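Local structure of putative leucoanthocyanidin reductase 1 (Vitis vinifera, 3I5M) at residues L14-T19 / V87-G92; N190-F195 / C227-E232. The protein probably catalyses the NADPH-dependent reduction of leucoanthocyanidins to flavan-3-ols such as catechin, a branch step of plant flavonoid biosynthesis. All blocks are in the same frame, centred on the assembly; numbering follows the deposited sequence.

Interaction 1. Residues L14-T19 / V87-G92; sequences LIAGAT and VVSTVG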
loop_
_atom_site.group_PDB
_atom_site.type_symbol
_atom_site.label_atom_id
_atom_site.label_comp_id
_atom_site.label_asym_id
_atom_site.label_seq_id
_atom_site.Cartn_x
_atom_site.Cartn_y
_atom_site.Cartn_z
ATOM N N LEU A 14 -13.901 6.054 7.969
ATOM C CA LEU A 14 -13.913 4.620 8.228
ATOM C C LEU A 14 -12.708 3.945 7.587
ATOM O O LEU A 14 -12.372 4.193 6.419
ATOM C CB LEU A 14 -15.207 3.964 7.744
ATOM C CG LEU A 14 -15.417 2.506 8.171
ATOM C CD1 LEU A 14 -15.531 2.368 9.692
ATOM C CD2 LEU A 14 -16.626 1.903 7.496
ATOM N N ILE A 15 -12.067 3.087 8.372
ATOM C CA ILE A 15 -10.920 2.323 7.912
ATOM C C ILE A 15 -11.149 0.847 8.122
ATOM O O ILE A 15 -11.423 0.391 9.240
ATOM C CB ILE A 15 -9.641 2.761 8.623
ATOM C CG1 ILE A 15 -9.359 4.225 8.278
ATOM C CG2 ILE A 15 -8.469 1.890 8.207
ATOM C CD1 ILE A 15 -8.247 4.859 9.068
ATOM N N ALA A 16 -11.051 0.106 7.026
ATOM C CA ALA A 16 -11.065 -1.358 7.059
ATOM C C ALA A 16 -9.648 -1.875 6.877
ATOM O O ALA A 16 -8.867 -1.310 6.084
ATOM C CB ALA A 16 -11.942 -1.897 5.973
ATOM N N GLY A 17 -9.323 -2.949 7.602
ATOM C CA GLY A 17 -8.022 -3.615 7.495
ATOM C C GLY A 17 -6.943 -2.841 8.231
ATOM O O GLY A 17 -5.772 -2.831 7.825
ATOM N N ALA A 18 -7.348 -2.186 9.313
ATOM C CA ALA A 18 -6.445 -1.383 10.125
ATOM C C ALA A 18 -5.551 -2.195 11.056
ATOM O O ALA A 18 -4.733 -1.603 11.765
ATOM C CB ALA A 18 -7.227 -0.365 10.933
ATOM N N THR A 19 -5.720 -3.525 11.079
ATOM C CA THR A 19 -4.793 -4.425 11.800
ATOM C C THR A 19 -3.754 -4.969 10.828
ATOM O O THR A 19 -2.792 -5.632 11.232
ATOM C CB THR A 19 -5.500 -5.608 12.583
ATOM O OG1 THR A 19 -6.041 -6.588 11.683
ATOM C CG2 THR A 19 -6.602 -5.100 13.476
ATOM N N VAL A 87 -14.037 6.529 3.248
ATOM C CA VAL A 87 -13.792 5.126 3.471
ATOM C C VAL A 87 -12.412 4.753 2.940
ATOM O O VAL A 87 -12.134 4.879 1.745
ATOM C CB VAL A 87 -14.881 4.253 2.808
ATOM C CG1 VAL A 87 -14.647 2.756 3.121
ATOM C CG2 VAL A 87 -16.272 4.692 3.260
ATOM N N VAL A 88 -11.548 4.283 3.834
ATOM C CA VAL A 88 -10.248 3.764 3.418
ATOM C C VAL A 88 -10.205 2.297 3.690
ATOM O O VAL A 88 -10.321 1.863 4.841
ATOM C CB VAL A 88 -9.070 4.417 4.152
ATOM C CG1 VAL A 88 -7.770 3.993 3.498
ATOM C CG2 VAL A 88 -9.178 5.917 4.088
ATOM N N SER A 89 -10.046 1.533 2.625
ATOM C CA SER A 89 -9.916 0.095 2.747
ATOM C C SER A 89 -8.462 -0.299 2.568
ATOM O O SER A 89 -7.801 0.143 1.609
ATOM C CB SER A 89 -10.730 -0.599 1.690
ATOM O OG SER A 89 -10.430 -1.974 1.758
ATOM N N THR A 90 -7.953 -1.127 3.480
ATOM C CA THR A 90 -6.541 -1.488 3.442
ATOM C C THR A 90 -6.349 -2.988 3.493
ATOM O O THR A 90 -5.223 -3.468 3.756
ATOM C CB THR A 90 -5.733 -0.820 4.590
ATOM O OG1 THR A 90 -6.341 -1.126 5.841
ATOM C CG2 THR A 90 -5.674 0.689 4.417
ATOM N N VAL A 91 -7.447 -3.708 3.219
ATOM C CA VAL A 91 -7.494 -5.176 3.314
ATOM C C VAL A 91 -6.439 -5.865 2.450
ATOM O O VAL A 91 -6.076 -5.379 1.381
ATOM C CB VAL A 91 -8.910 -5.767 2.974
ATOM C CG1 VAL A 91 -9.970 -5.211 3.891
ATOM C CG2 VAL A 91 -9.288 -5.546 1.487
ATOM N N GLY A 92 -5.971 -7.008 2.931
ATOM C CA GLY A 92 -4.937 -7.800 2.271
ATOM C C GLY A 92 -5.355 -8.370 0.932
ATOM O O GLY A 92 -6.525 -8.313 0.549
HETATM O O HOH W 1 -3.401 -3.548 5.917
#

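Interaction 2. Residues N190-F195 / C227-E232; sequences NVKAYF and CLNINE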
loop_
_atom_site.group_PDB
_atom_site.type_symbol
_atom_site.label_atom_id
_atom_site.label_comp_id
_atom_site.label_asym_id
_atom_site.label_seq_id
_atom_site.Cartn_x
_atom_site.Cartn_y
_atom_site.Cartn_z
ATOM N N ASN A 190 20.523 -2.816 -12.256
ATOM C CA ASN A 190 20.520 -1.392 -12.681
ATOM C C ASN A 190 19.108 -0.889 -13.066
ATOM O O ASN A 190 18.945 -0.006 -13.912
ATOM C CB ASN A 190 21.542 -1.146 -13.807
ATOM C CG ASN A 190 21.844 0.328 -14.026
ATOM O OD1 ASN A 190 22.085 1.075 -13.085
ATOM N ND2 ASN A 190 21.851 0.748 -15.284
ATOM N N VAL A 191 18.087 -1.447 -12.409
ATOM C CA VAL A 191 16.705 -1.065 -12.653
ATOM C C VAL A 191 16.100 -0.387 -11.428
ATOM O O VAL A 191 16.005 -1.023 -10.390
ATOM C CB VAL A 191 15.844 -2.277 -13.054
ATOM C CG1 VAL A 191 14.399 -1.854 -13.200
ATOM C CG2 VAL A 191 16.343 -2.886 -14.344
ATOM N N LYS A 192 15.686 0.884 -11.569
ATOM C CA LYS A 192 15.248 1.758 -10.438
ATOM C C LYS A 192 13.877 1.436 -9.816
ATOM O O LYS A 192 12.928 1.028 -10.508
ATOM C CB LYS A 192 15.236 3.258 -10.842
ATOM C CG LYS A 192 16.587 3.876 -11.257
ATOM C CD LYS A 192 17.334 4.355 -10.072
ATOM C CE LYS A 192 18.492 5.230 -10.468
ATOM N NZ LYS A 192 19.168 5.689 -9.232
ATOM N N ALA A 193 13.761 1.676 -8.511
ATOM C CA ALA A 193 12.478 1.582 -7.837
ATOM C C ALA A 193 12.305 2.758 -6.886
ATOM O O ALA A 193 13.294 3.441 -6.570
ATOM C CB ALA A 193 12.374 0.241 -7.091
ATOM N N TYR A 194 11.061 2.997 -6.440
ATOM C CA TYR A 194 10.794 3.973 -5.377
ATOM C C TYR A 194 10.466 3.305 -4.028
ATOM O O TYR A 194 9.607 2.412 -3.946
ATOM C CB TYR A 194 9.687 4.943 -5.767
ATOM C CG TYR A 194 10.010 5.870 -6.922
ATOM C CD1 TYR A 194 9.569 5.583 -8.214
ATOM C CD2 TYR A 194 10.724 7.044 -6.725
ATOM C CE1 TYR A 194 9.849 6.432 -9.284
ATOM C CE2 TYR A 194 11.006 7.908 -7.804
ATOM C CZ TYR A 194 10.565 7.588 -9.078
ATOM O OH TYR A 194 10.834 8.425 -10.152
ATOM N N PHE A 195 11.166 3.738 -2.980
ATOM C CA PHE A 195 11.014 3.185 -1.637
ATOM C C PHE A 195 10.478 4.258 -0.683
ATOM O O PHE A 195 11.015 5.362 -0.616
ATOM C CB PHE A 195 12.355 2.663 -1.109
ATOM C CG PHE A 195 12.930 1.545 -1.923
ATOM C CD1 PHE A 195 12.598 0.221 -1.637
ATOM C CD2 PHE A 195 13.787 1.815 -2.998
ATOM C CE1 PHE A 195 13.112 -0.817 -2.402
ATOM C CE2 PHE A 195 14.308 0.782 -3.771
ATOM C CZ PHE A 195 13.977 -0.547 -3.469
ATOM N N CYS A 227 14.710 7.155 -4.941
ATOM C CA CYS A 227 14.740 6.424 -6.212
ATOM C C CYS A 227 16.069 5.639 -6.441
ATOM O O CYS A 227 17.103 6.204 -6.825
ATOM C CB CYS A 227 14.455 7.393 -7.354
ATOM S SG CYS A 227 14.263 6.604 -8.942
ATOM N N LEU A 228 16.024 4.333 -6.201
ATOM C CA LEU A 228 17.232 3.511 -6.129
ATOM C C LEU A 228 17.127 2.187 -6.894
ATOM O O LEU A 228 16.033 1.638 -7.048
ATOM C CB LEU A 228 17.537 3.193 -4.669
ATOM C CG LEU A 228 17.884 4.322 -3.693
ATOM C CD1 LEU A 228 17.878 3.778 -2.285
ATOM C CD2 LEU A 228 19.247 4.982 -3.991
ATOM N N ASN A 229 18.255 1.671 -7.374
ATOM C CA ASN A 229 18.299 0.279 -7.816
ATOM C C ASN A 229 18.884 -0.595 -6.697
ATOM O O ASN A 229 19.350 -0.052 -5.697
ATOM C CB ASN A 229 18.997 0.113 -9.180
ATOM C CG ASN A 229 20.349 0.831 -9.271
ATOM O OD1 ASN A 229 21.133 0.837 -8.330
ATOM N ND2 ASN A 229 20.619 1.424 -10.422
ATOM N N ILE A 230 18.816 -1.922 -6.827
ATOM C CA ILE A 230 19.324 -2.811 -5.771
ATOM C C ILE A 230 20.810 -2.694 -5.451
ATOM O O ILE A 230 21.204 -2.920 -4.301
ATOM C CB ILE A 230 18.997 -4.296 -5.988
ATOM C CG1 ILE A 230 18.555 -4.564 -7.424
ATOM C CG2 ILE A 230 17.920 -4.753 -5.014
ATOM N N ASN A 231 21.642 -2.353 -6.437
ATOM C CA ASN A 231 23.057 -2.133 -6.133
ATOM C C ASN A 231 23.190 -0.945 -5.201
ATOM O O ASN A 231 23.915 -1.011 -4.210
ATOM C CB ASN A 231 23.913 -1.914 -7.385
ATOM C CG ASN A 231 24.136 -3.189 -8.183
ATOM O OD1 ASN A 231 24.405 -4.260 -7.630
ATOM N ND2 ASN A 231 24.023 -3.072 -9.504
ATOM N N GLU A 232 22.463 0.128 -5.514
ATOM C CA GLU A 232 22.511 1.351 -4.747
ATOM C C GLU A 232 21.996 1.040 -3.367
ATOM O O GLU A 232 22.551 1.481 -2.368
ATOM C CB GLU A 232 21.670 2.445 -5.422
ATOM C CG GLU A 232 22.371 3.134 -6.624
ATOM C CD GLU A 232 21.413 3.869 -7.601
ATOM O OE1 GLU A 232 20.171 3.697 -7.516
ATOM O OE2 GLU A 232 21.917 4.625 -8.473
HETATM O O HOH W 2 19.914 2.730 -13.056
#

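Interaction 1. Residues L14-T19 / V87-G92
The hydroxyl of Thr-90 sits against two carbonyls of the neighbouring strand end, OG1 lying 2.5 Å from Ala-16 O and 2.7 Å from Gly-17 O; it has one proton for the two. These are the C-terminal ends of two adjacent parallel strands, 13-16 and 86-89, at the centre of a Rossmann-type sheet, where Gly-17 and Thr-19 belong to the NADPH site. Thr-90 reaches its partners because OG1 stands between its own backbone N and carbonyl carbon (chi1 54°), which brings it to the carbonyls of Ala-16 and Gly-17. Ala-16 O also takes the Thr-90 amide, with the donor tilted 33° from the carbonyl plane. A water donates to both Gly-17 O and Thr-90 O, bridging the two segments just past the ends of their strands.

Further back the ladder is regular: Val-88 N bonds to Leu-14 O at 2.7 Å, and Ala-16 N to Val-88 O at 2.9 Å. Gly-17 has positive phi, and a CB there would run into the backbone at Thr-90 and Val-91. Of the side chains, Ile-15 and Val-88 lie side by side on one face of the sheet, with Ile-15 CG1 4.1 Å from Val-88 CB.

Interaction 2. Residues N190-F195 / C227-E232
Lys-192 NZ makes a salt bridge with Glu-232, 2.8 Å from OE1 on its syn lone pair, with a weak second bond to OE2. The same ammonium donates to Cys-227 O at 3.2 Å, so it joins the strand 227-228 to the first turn of helix 230-241. A bend at chi2 (-86°) lets the lysine chain fold across the backbone of 227-228, with CD close to Cys-227 O, and meet the glutamate at about a right angle.

Glu-232 is itself half of a capping box. Its OE1, met on the anti side but 29° out of the carboxylate plane, accepts from Asn-229 N, while Asn-229 OD1 in turn accepts from Glu-232 N at 3.2 Å, closing the N-terminus of the helix. A water takes a weak bond from Asn-229 ND2 and donates to Asn-190 O.

The backbone pairing is short and antiparallel. Ala-193 and Leu-228 form a hydrogen-bonded pair, with Ala-193 N to Leu-228 O at 2.7 Å and Leu-228 N to Ala-193 O at 2.9 Å.

Packing divides between the two faces of this small sheet. Cys-227 SG lies over the face of the Tyr-194 ring, 4.1 Å from its centroid, a sulfur-aromatic contact, and Cys-227 CB touches Tyr-194 CE2. On the face of Ala-193 and Leu-228, the edge of the Phe-195 ring turns to Leu-228, with CE2 4.1 Å from Leu-228 CB, and Phe-277 and Val-307 add to this apolar side.

Putting a methionine in place of Lys-192 would probably leave the Glu-232 carboxylate without its cationic mate and Cys-227 O without this donor. With OE1 serving both the ammonium and the Asn-229 amide, the cap of the helix and the lysine from 190-195 probably depend on the same carboxylate.

In the fold
The two contacts lie on opposite sides of the chain's centre, their own centres 29 Å apart and their nearest atoms about 17 Å apart, so they do not touch. Interaction 1 joins middle strands of the five-stranded parallel sheet, and its ends help line the cofactor site: Gly-17 and Thr-19 bind NADPH, and the side chains of Ala-16 and Thr-90 are each about 4 Å from those of Ile-69 and Phe-120, respectively. Interaction 2 belongs to the small mixed sheet, yet Tyr-194 is about 4 Å, side chain to side chain, from Asn-160, another NADP(+)-binding residue. Interaction 1 holds cofactor-binding residues itself, while interaction 2 probably reaches the site by way of Asn-160.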